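Local coordinates for protein modulator of the activity of Ets CG15085-PA (Drosophila melanogaster, PDB 1SV0) that binds the SAM domain of the Ets-family protein Yan (pokkuri) through its own SAM domain and probably relieves repression by depolymerizing Yan, at residues Asp10-Thr15 / Val74-Ala79; Lys21-Met26 / Lys66-Asp71; Gln40-Asn45 / Leu58-Val63. All blocks are in the same frame, centred on the assembly; numbering follows the deposited sequence.

Contact 1 of 3, residues Asp10-Thr15 / Val74-Ala79; sequences DPRDWT and VRLARA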
loop_
_atom_site.group_PDB
_atom_site.type_symbol
_atom_site.label_atom_id
_atom_site.label_comp_id
_atom_site.label_asym_id
_atom_site.label_seq_id
_atom_site.Cartn_x
_atom_site.Cartn_y
_atom_site.Cartn_z
ATOM N N ASP C 10 8.116 8.454 12.806
ATOM C CA ASP C 10 7.414 8.873 11.591
ATOM C C ASP C 10 6.948 7.625 10.836
ATOM O O ASP C 10 7.761 6.903 10.270
ATOM C CB ASP C 10 8.345 9.693 10.693
ATOM C CG ASP C 10 7.599 10.427 9.586
ATOM O OD1 ASP C 10 6.552 9.925 9.122
ATOM O OD2 ASP C 10 8.071 11.512 9.171
ATOM N N PRO C 11 5.631 7.366 10.815
ATOM C CA PRO C 11 5.021 6.209 10.137
ATOM C C PRO C 11 5.409 6.093 8.656
ATOM O O PRO C 11 5.352 5.007 8.064
ATOM C CB PRO C 11 3.526 6.455 10.312
ATOM C CG PRO C 11 3.453 7.235 11.578
ATOM C CD PRO C 11 4.594 8.208 11.436
ATOM N N ARG C 12 5.790 7.220 8.059
ATOM C CA ARG C 12 6.192 7.233 6.658
ATOM C C ARG C 12 7.547 6.564 6.467
ATOM O O ARG C 12 7.928 6.224 5.351
ATOM C CB ARG C 12 6.219 8.674 6.139
ATOM C CG ARG C 12 4.839 9.306 6.080
ATOM C CD ARG C 12 4.901 10.801 5.775
ATOM N NE ARG C 12 5.574 11.542 6.838
ATOM C CZ ARG C 12 5.633 12.870 6.904
ATOM N NH1 ARG C 12 5.058 13.608 5.963
ATOM N NH2 ARG C 12 6.259 13.461 7.916
ATOM N N ASP C 13 8.278 6.366 7.557
ATOM C CA ASP C 13 9.574 5.709 7.468
ATOM C C ASP C 13 9.434 4.209 7.737
ATOM O O ASP C 13 10.415 3.474 7.685
ATOM C CB ASP C 13 10.564 6.300 8.479
ATOM C CG ASP C 13 10.866 7.765 8.219
ATOM O OD1 ASP C 13 10.730 8.208 7.058
ATOM O OD2 ASP C 13 11.263 8.466 9.178
ATOM N N TRP C 14 8.217 3.757 8.011
ATOM C CA TRP C 14 7.989 2.342 8.312
ATOM C C TRP C 14 8.188 1.389 7.135
ATOM O O TRP C 14 7.672 1.615 6.037
ATOM C CB TRP C 14 6.569 2.135 8.863
ATOM C CG TRP C 14 6.332 2.645 10.260
ATOM C CD1 TRP C 14 7.222 3.315 11.061
ATOM C CD2 TRP C 14 5.121 2.530 11.019
ATOM N NE1 TRP C 14 6.636 3.621 12.268
ATOM C CE2 TRP C 14 5.348 3.152 12.270
ATOM C CE3 TRP C 14 3.862 1.963 10.764
ATOM C CZ2 TRP C 14 4.363 3.224 13.264
ATOM C CZ3 TRP C 14 2.879 2.035 11.754
ATOM C CH2 TRP C 14 3.137 2.661 12.988
ATOM N N THR C 15 8.943 0.322 7.361
ATOM C CA THR C 15 9.137 -0.691 6.323
ATOM C C THR C 15 7.975 -1.661 6.529
ATOM O O THR C 15 7.122 -1.432 7.384
ATOM C CB THR C 15 10.430 -1.472 6.532
ATOM O OG1 THR C 15 10.382 -2.095 7.824
ATOM C CG2 THR C 15 11.652 -0.536 6.447
ATOM N N VAL C 74 -3.238 8.969 13.823
ATOM C CA VAL C 74 -2.725 9.722 14.958
ATOM C C VAL C 74 -1.205 9.812 14.862
ATOM O O VAL C 74 -0.625 10.886 15.034
ATOM C CB VAL C 74 -3.090 9.043 16.294
ATOM C CG1 VAL C 74 -2.419 9.776 17.449
ATOM C CG2 VAL C 74 -4.603 9.027 16.473
ATOM N N ARG C 75 -0.566 8.678 14.588
ATOM C CA ARG C 75 0.883 8.639 14.462
ATOM C C ARG C 75 1.347 9.532 13.314
ATOM O O ARG C 75 2.309 10.289 13.454
ATOM C CB ARG C 75 1.363 7.199 14.236
ATOM C CG ARG C 75 1.308 6.321 15.481
ATOM C CD ARG C 75 1.605 4.866 15.149
ATOM N NE ARG C 75 1.516 4.000 16.322
ATOM C CZ ARG C 75 2.541 3.671 17.104
ATOM N NH1 ARG C 75 3.761 4.129 16.851
ATOM N NH2 ARG C 75 2.344 2.872 18.146
ATOM N N LEU C 76 0.651 9.450 12.185
ATOM C CA LEU C 76 1.006 10.255 11.026
ATOM C C LEU C 76 0.809 11.746 11.321
ATOM O O LEU C 76 1.672 12.570 11.014
ATOM C CB LEU C 76 0.156 9.844 9.822
ATOM C CG LEU C 76 0.390 10.612 8.514
ATOM C CD1 LEU C 76 1.841 10.466 8.072
ATOM C CD2 LEU C 76 -0.550 10.076 7.441
ATOM N N ALA C 77 -0.321 12.082 11.927
ATOM C CA ALA C 77 -0.622 13.473 12.255
ATOM C C ALA C 77 0.504 14.121 13.048
ATOM O O ALA C 77 1.070 15.123 12.613
ATOM C CB ALA C 77 -1.933 13.563 13.035
ATOM N N ARG C 78 0.846 13.545 14.198
ATOM C CA ARG C 78 1.904 14.125 15.019
ATOM C C ARG C 78 3.228 14.189 14.267
ATOM O O ARG C 78 4.016 15.111 14.470
ATOM C CB ARG C 78 2.081 13.348 16.331
ATOM C CG ARG C 78 2.755 11.997 16.199
ATOM C CD ARG C 78 3.174 11.429 17.561
ATOM N NE ARG C 78 2.052 10.986 18.392
ATOM C CZ ARG C 78 1.282 11.783 19.131
ATOM N NH1 ARG C 78 1.499 13.092 19.159
ATOM N NH2 ARG C 78 0.292 11.267 19.847
ATOM N N ALA C 79 3.470 13.222 13.389
ATOM C CA ALA C 79 4.707 13.208 12.616
ATOM C C ALA C 79 4.777 14.403 11.664
ATOM O O ALA C 79 5.802 15.085 11.584
ATOM C CB ALA C 79 4.819 11.914 11.828
#

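Contact 2 of 3, residues Lys21-Met26 / Lys66-Asp71; sequences KWLINM and KMLYRD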
loop_
_atom_site.group_PDB
_atom_site.type_symbol
_atom_site.label_atom_id
_atom_site.label_comp_id
_atom_site.label_asym_id
_atom_site.label_seq_id
_atom_site.Cartn_x
_atom_site.Cartn_y
_atom_site.Cartn_z
ATOM N N LYS C 21 5.072 -5.336 12.950
ATOM C CA LYS C 21 5.286 -5.215 14.385
ATOM C C LYS C 21 4.198 -4.328 14.997
ATOM O O LYS C 21 3.688 -4.623 16.083
ATOM C CB LYS C 21 6.692 -4.662 14.664
ATOM C CG LYS C 21 7.752 -5.769 14.682
ATOM C CD LYS C 21 9.133 -5.299 14.273
ATOM C CE LYS C 21 9.564 -4.005 14.934
ATOM N NZ LYS C 21 10.898 -3.571 14.400
ATOM N N TRP C 22 3.839 -3.253 14.296
ATOM C CA TRP C 22 2.776 -2.347 14.755
ATOM C C TRP C 22 1.438 -3.090 14.819
ATOM O O TRP C 22 0.639 -2.875 15.730
ATOM C CB TRP C 22 2.641 -1.153 13.798
ATOM C CG TRP C 22 1.372 -0.354 13.971
ATOM C CD1 TRP C 22 1.029 0.445 15.043
ATOM C CD2 TRP C 22 0.283 -0.262 13.042
ATOM N NE1 TRP C 22 -0.196 1.022 14.827
ATOM C CE2 TRP C 22 -0.678 0.612 13.610
ATOM C CE3 TRP C 22 0.025 -0.827 11.782
ATOM C CZ2 TRP C 22 -1.883 0.934 12.955
ATOM C CZ3 TRP C 22 -1.178 -0.504 11.125
ATOM C CH2 TRP C 22 -2.113 0.370 11.720
ATOM N N LEU C 23 1.190 -3.957 13.840
ATOM C CA LEU C 23 -0.061 -4.714 13.806
ATOM C C LEU C 23 -0.130 -5.676 14.989
ATOM O O LEU C 23 -1.176 -5.816 15.628
ATOM C CB LEU C 23 -0.180 -5.493 12.490
ATOM C CG LEU C 23 -0.514 -4.655 11.251
ATOM C CD1 LEU C 23 -0.380 -5.516 9.986
ATOM C CD2 LEU C 23 -1.938 -4.112 11.381
ATOM N N ILE C 24 0.984 -6.349 15.263
ATOM C CA ILE C 24 1.048 -7.281 16.385
ATOM C C ILE C 24 0.808 -6.523 17.702
ATOM O O ILE C 24 0.063 -6.990 18.562
ATOM C CB ILE C 24 2.422 -8.000 16.428
ATOM C CG1 ILE C 24 2.506 -9.000 15.270
ATOM C CG2 ILE C 24 2.614 -8.709 17.774
ATOM C CD1 ILE C 24 3.874 -9.622 15.104
ATOM N N ASN C 25 1.440 -5.361 17.853
ATOM C CA ASN C 25 1.251 -4.534 19.052
ATOM C C ASN C 25 -0.203 -4.093 19.196
ATOM O O ASN C 25 -0.749 -4.073 20.302
ATOM C CB ASN C 25 2.135 -3.276 19.007
ATOM C CG ASN C 25 3.588 -3.578 19.296
ATOM O OD1 ASN C 25 3.904 -4.563 19.960
ATOM N ND2 ASN C 25 4.481 -2.723 18.813
ATOM N N MET C 26 -0.826 -3.720 18.078
ATOM C CA MET C 26 -2.224 -3.294 18.104
ATOM C C MET C 26 -3.128 -4.449 18.519
ATOM O O MET C 26 -4.087 -4.256 19.271
ATOM C CB MET C 26 -2.661 -2.775 16.725
ATOM C CG MET C 26 -2.132 -1.383 16.384
ATOM S SD MET C 26 -2.696 -0.107 17.550
ATOM C CE MET C 26 -4.493 -0.163 17.291
ATOM N N LYS C 66 -11.041 -0.359 12.248
ATOM C CA LYS C 66 -11.116 1.083 12.460
ATOM C C LYS C 66 -10.098 1.576 13.477
ATOM O O LYS C 66 -9.617 2.705 13.372
ATOM C CB LYS C 66 -12.525 1.508 12.895
ATOM C CG LYS C 66 -12.929 1.078 14.307
ATOM C CD LYS C 66 -14.263 1.708 14.699
ATOM C CE LYS C 66 -14.625 1.406 16.145
ATOM N NZ LYS C 66 -15.882 2.100 16.559
ATOM N N MET C 67 -9.771 0.742 14.462
ATOM C CA MET C 67 -8.789 1.136 15.468
ATOM C C MET C 67 -7.406 1.213 14.839
ATOM O O MET C 67 -6.578 2.018 15.259
ATOM C CB MET C 67 -8.776 0.151 16.642
ATOM C CG MET C 67 -10.071 0.139 17.440
ATOM S SD MET C 67 -10.672 1.814 17.771
ATOM C CE MET C 67 -9.400 2.464 18.872
ATOM N N LEU C 68 -7.155 0.361 13.844
ATOM C CA LEU C 68 -5.874 0.367 13.135
ATOM C C LEU C 68 -5.766 1.676 12.355
ATOM O O LEU C 68 -4.739 2.374 12.402
ATOM C CB LEU C 68 -5.783 -0.811 12.147
ATOM C CG LEU C 68 -5.840 -2.229 12.717
ATOM C CD1 LEU C 68 -5.660 -3.256 11.593
ATOM C CD2 LEU C 68 -4.757 -2.394 13.775
ATOM N N TYR C 69 -6.836 1.997 11.627
ATOM C CA TYR C 69 -6.885 3.219 10.827
ATOM C C TYR C 69 -6.675 4.427 11.727
ATOM O O TYR C 69 -5.842 5.289 11.467
ATOM C CB TYR C 69 -8.249 3.348 10.144
ATOM C CG TYR C 69 -8.441 4.654 9.397
ATOM C CD1 TYR C 69 -7.852 4.860 8.153
ATOM C CD2 TYR C 69 -9.197 5.691 9.949
ATOM C CE1 TYR C 69 -8.011 6.069 7.466
ATOM C CE2 TYR C 69 -9.361 6.906 9.274
ATOM C CZ TYR C 69 -8.766 7.085 8.034
ATOM O OH TYR C 69 -8.929 8.272 7.357
ATOM N N ARG C 70 -7.452 4.470 12.798
ATOM C CA ARG C 70 -7.397 5.563 13.755
ATOM C C ARG C 70 -5.995 5.750 14.337
ATOM O O ARG C 70 -5.474 6.866 14.360
ATOM C CB ARG C 70 -8.403 5.288 14.867
ATOM C CG ARG C 70 -8.695 6.452 15.786
ATOM C CD ARG C 70 -9.907 6.118 16.650
ATOM N NE ARG C 70 -11.068 5.782 15.826
ATOM C CZ ARG C 70 -12.233 5.356 16.308
ATOM N NH1 ARG C 70 -12.400 5.205 17.618
ATOM N NH2 ARG C 70 -13.235 5.088 15.481
ATOM N N ASP C 71 -5.393 4.657 14.799
ATOM C CA ASP C 71 -4.060 4.698 15.391
ATOM C C ASP C 71 -2.990 5.164 14.405
ATOM O O ASP C 71 -2.114 5.958 14.766
ATOM C CB ASP C 71 -3.698 3.315 15.947
ATOM C CG ASP C 71 -2.428 3.327 16.776
ATOM O OD1 ASP C 71 -1.330 3.116 16.210
ATOM O OD2 ASP C 71 -2.529 3.554 18.001
#

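Contact 3 of 3, residues Gln40-Asn45 / Leu58-Val63; sequences QKFPMN and LCRVPV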
loop_
_atom_site.group_PDB
_atom_site.type_symbol
_atom_site.label_atom_id
_atom_site.label_comp_id
_atom_site.label_asym_id
_atom_site.label_seq_id
_atom_site.Cartn_x
_atom_site.Cartn_y
_atom_site.Cartn_z
ATOM N N GLN C 40 -0.359 -10.775 7.250
ATOM C CA GLN C 40 -0.381 -11.189 5.852
ATOM C C GLN C 40 -1.391 -10.370 5.047
ATOM O O GLN C 40 -1.307 -10.318 3.822
ATOM C CB GLN C 40 -0.702 -12.685 5.742
ATOM C CG GLN C 40 0.430 -13.568 6.231
ATOM C CD GLN C 40 0.122 -15.047 6.123
ATOM O OE1 GLN C 40 -0.712 -15.573 6.853
ATOM N NE2 GLN C 40 0.799 -15.726 5.206
ATOM N N LYS C 41 -2.343 -9.736 5.732
ATOM C CA LYS C 41 -3.343 -8.903 5.056
ATOM C C LYS C 41 -2.720 -7.552 4.688
ATOM O O LYS C 41 -3.283 -6.791 3.894
ATOM C CB LYS C 41 -4.551 -8.629 5.969
ATOM C CG LYS C 41 -5.285 -9.863 6.485
ATOM C CD LYS C 41 -5.988 -10.607 5.371
ATOM C CE LYS C 41 -6.755 -11.807 5.920
ATOM N NZ LYS C 41 -7.404 -12.607 4.836
ATOM N N PHE C 42 -1.560 -7.267 5.275
ATOM C CA PHE C 42 -0.870 -6.003 5.039
ATOM C C PHE C 42 0.585 -6.185 4.612
ATOM O O PHE C 42 1.504 -5.827 5.351
ATOM C CB PHE C 42 -0.893 -5.127 6.303
ATOM C CG PHE C 42 -2.270 -4.807 6.807
ATOM C CD1 PHE C 42 -2.979 -5.726 7.570
ATOM C CD2 PHE C 42 -2.851 -3.567 6.545
ATOM C CE1 PHE C 42 -4.242 -5.415 8.072
ATOM C CE2 PHE C 42 -4.112 -3.245 7.041
ATOM C CZ PHE C 42 -4.809 -4.176 7.808
ATOM N N PRO C 43 0.817 -6.756 3.422
ATOM C CA PRO C 43 2.183 -6.960 2.939
ATOM C C PRO C 43 2.688 -5.663 2.285
ATOM O O PRO C 43 2.925 -5.630 1.076
ATOM C CB PRO C 43 2.011 -8.089 1.924
ATOM C CG PRO C 43 0.693 -7.746 1.299
ATOM C CD PRO C 43 -0.166 -7.368 2.506
ATOM N N MET C 44 2.854 -4.607 3.081
ATOM C CA MET C 44 3.286 -3.308 2.564
ATOM C C MET C 44 3.933 -2.462 3.664
ATOM O O MET C 44 3.865 -2.824 4.841
ATOM C CB MET C 44 2.070 -2.567 2.010
ATOM C CG MET C 44 0.978 -2.381 3.066
ATOM S SD MET C 44 -0.582 -1.688 2.460
ATOM C CE MET C 44 -1.361 -3.171 1.822
ATOM N N ASN C 45 4.532 -1.332 3.287
ATOM C CA ASN C 45 5.188 -0.450 4.258
ATOM C C ASN C 45 4.322 0.745 4.663
ATOM O O ASN C 45 3.156 0.840 4.276
ATOM C CB ASN C 45 6.544 0.048 3.717
ATOM C CG ASN C 45 6.408 0.963 2.499
ATOM O OD1 ASN C 45 5.317 1.393 2.140
ATOM N ND2 ASN C 45 7.538 1.271 1.868
ATOM N N LEU C 58 -10.963 -1.851 6.948
ATOM C CA LEU C 58 -12.122 -2.657 7.325
ATOM C C LEU C 58 -12.273 -3.880 6.443
ATOM O O LEU C 58 -12.718 -4.936 6.897
ATOM C CB LEU C 58 -13.390 -1.817 7.247
ATOM C CG LEU C 58 -13.451 -0.645 8.224
ATOM C CD1 LEU C 58 -14.697 0.173 7.955
ATOM C CD2 LEU C 58 -13.449 -1.173 9.652
ATOM N N CYS C 59 -11.895 -3.733 5.178
ATOM C CA CYS C 59 -11.982 -4.823 4.218
ATOM C C CYS C 59 -11.080 -5.982 4.643
ATOM O O CYS C 59 -11.421 -7.155 4.480
ATOM C CB CYS C 59 -11.562 -4.322 2.836
ATOM S SG CYS C 59 -11.609 -5.576 1.559
ATOM N N ARG C 60 -9.929 -5.636 5.201
ATOM C CA ARG C 60 -8.960 -6.625 5.640
ATOM C C ARG C 60 -9.281 -7.103 7.056
ATOM O O ARG C 60 -9.208 -8.288 7.355
ATOM C CB ARG C 60 -7.558 -6.003 5.581
ATOM C CG ARG C 60 -7.363 -5.105 4.351
ATOM C CD ARG C 60 -6.047 -4.333 4.384
ATOM N NE ARG C 60 -5.204 -4.645 3.233
ATOM C CZ ARG C 60 -5.438 -4.218 1.996
ATOM N NH1 ARG C 60 -6.490 -3.449 1.746
ATOM N NH2 ARG C 60 -4.638 -4.579 1.006
ATOM N N VAL C 61 -9.648 -6.169 7.922
ATOM C CA VAL C 61 -9.960 -6.490 9.311
ATOM C C VAL C 61 -11.298 -5.848 9.679
ATOM O O VAL C 61 -11.331 -4.737 10.209
ATOM C CB VAL C 61 -8.867 -5.937 10.256
ATOM C CG1 VAL C 61 -8.971 -6.604 11.622
ATOM C CG2 VAL C 61 -7.490 -6.156 9.644
ATOM N N PRO C 62 -12.421 -6.538 9.392
ATOM C CA PRO C 62 -13.753 -6.005 9.701
ATOM C C PRO C 62 -13.963 -5.804 11.199
ATOM O O PRO C 62 -14.660 -4.880 11.619
ATOM C CB PRO C 62 -14.693 -7.054 9.103
ATOM C CG PRO C 62 -13.915 -8.321 9.268
ATOM C CD PRO C 62 -12.518 -7.901 8.842
ATOM N N VAL C 63 -13.349 -6.670 11.998
ATOM C CA VAL C 63 -13.447 -6.576 13.447
ATOM C C VAL C 63 -12.174 -5.956 14.028
ATOM O O VAL C 63 -11.214 -6.667 14.339
ATOM C CB VAL C 63 -13.652 -7.969 14.085
ATOM C CG1 VAL C 63 -13.851 -7.829 15.596
ATOM C CG2 VAL C 63 -14.856 -8.659 13.450
#

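Contact 1 of 3, residues Asp10-Thr15 / Val74-Ala79
Pro11 and Ala79 meet where the loop leading into the SAM domain's first long helix lies against the C-terminal part of its last one, helix 65-80. The apolar part centres on Pro11, in a short 3-10 turn. CG of Pro11 rests 3.4 Å from CB of Arg75, and CD of Pro11 3.7 Å from CB of Ala79, so the ring sits over one turn of the helix, while Phe72 touches it too. Arg12 lays its aliphatic part across Leu76 at about a right angle, CG lying 3.8 Å from CD1 of Leu76.

The aromatic part is built by Trp14. Arg75, extended from CG to NE, passes the rim of the six-membered ring at about a right angle, with its CD 3.4 Å from CH2 of Trp14. Its guanidinium stays beside the indole, NE at the ring edge, while its charge is paired with Asp71 and Asp5; Trp14 NE1 gives its hydrogen to the carbonyl of Pro8.

The polar part is local to the loop. Asp10 forms an Asx turn, OD1 accepting from the backbone N of Arg12, and the same side chain is gripped side-on by the guanidinium. A bend at chi3 (-64°) folds Arg12 back to this carboxylate: NE reaches OD1 of Asp10 at 3.0 Å on its syn lone pair, nearly straight at 169°, and NH2 reaches OD2 of Asp10 at 2.9 Å.

Contact 2 of 3, residues Lys21-Met26 / Lys66-Asp71
Met67 meets Met26 where helix 65-80 begins its packing against helix 16-30 in the core of the SAM domain, a small all-helical bundle. The two short helical segments run at 122° to each other, their axes 11.1 Å apart at closest approach, a separation bridged by long side chains.

Met67 contributes mainly backbone: its carbonyl O lies 3.6 Å from CE of Met26, while its own side chain leads away from the contact. Leu68 is the apolar centre and divides its branches between two residues of the facing helix. CD1 of Leu68 meets CD2 of Leu23 at 3.8 Å, and CD2 of Leu68 packs 3.6 Å from CB of Met26, the leucine and methionine side chains lying alongside and pointing opposite ways. CB of Leu68 faces CH2 of Trp22, and the carbonyl O of Leu68 lies at the edge of that indole, in the ring plane and 3.2 Å from CZ2 of Trp22. Phe42 and Val61 extend this apolar cluster.

One turn on, Asp71 supplies the polar element. With Trp22 CG anti to the backbone N (chi1 165°), the indole reaches across to the last helix, and NE1 donates to OD1 of Asp71 over 2.8 Å. The bond lies in the ring plane but approaches the oxygen from above the carboxylate plane. OD1 also forms a salt bridge with NE of Arg75, so two donors grip this single oxygen and probably help to fix the carboxylate's rotation. Met26, bent at chi2 and chi3, sets its CG over one face of the Trp22 ring, toward the rim, before turning to the acid, where its SD rests 3.5 Å from CG of Asp71.

Contact 3 of 3, residues Gln40-Asn45 / Leu58-Val63
This is a partly buried, mixed polar and apolar contact in the SAM domain, where the loop between helices 37-40 and 46-51 meets segment 58-63, the last part of helix 54-60 and beyond. It borders the Yan partner and is built round Arg60, whose side chain touches Lys41 and Phe42 along its length and Met44 at its end.

The polar link is a hydrogen bond from NE of Arg60 to the carbonyl O of Lys41, 3.0 Å long with an N-H...O angle of 160°. The oxygen lies at the guanidinium edge and in its plane, whereas the donor is tilted from the carbonyl plane. Nearer the backbone, CB of Lys41 stands 4.0 Å from CB of Arg60, and the lysine chain then leads away.

Phe42 supplies an aromatic surface. CD of Arg60 sits over one face, 3.9 Å from the centroid of the Phe42 ring, as a CH-pi contact. CG2 of Val61 comes to the edge of the same ring, in its plane, 3.7 Å from CE1 of Phe42.

The guanidinium continues beyond the loop: NH1 bonds to the carbonyl of Met56 and forms a salt bridge with Asp63 of the pokkuri chain, and NH2 donates to the carbonyl of Gly60 of the pokkuri chain. A leucine in place of Arg60 would probably leave the Lys41 carbonyl without this donor and Asp63 of the pokkuri chain without its charged mate. Met44 comes from the opposite direction and, bent at chi3 (83°), brings its CE to 3.7 Å from NH2 of Arg60.

In the fold
From the N terminus, the loop 10-15 leads into helix 16-30, and contact 1 closes the longest loop by joining it to the C-terminal part of helix 65-80. Contact 2 lies within that span, tying helix 16-30 to an earlier part of the same last helix. Contact 3 lies within contact 2 in turn, fastening the loop 40-45 to segment 58-63, so the three are concentric and none cross. Each pair also touches: Trp14 packs on Trp22 between contacts 1 and 2, Trp14 and Thr15 on Asn45 between contacts 1 and 3, and Leu23 and Leu68 meet Phe42 between contacts 2 and 3. Together they tie loop 10-15, helix 16-30 and loop 40-45 to the last two helices.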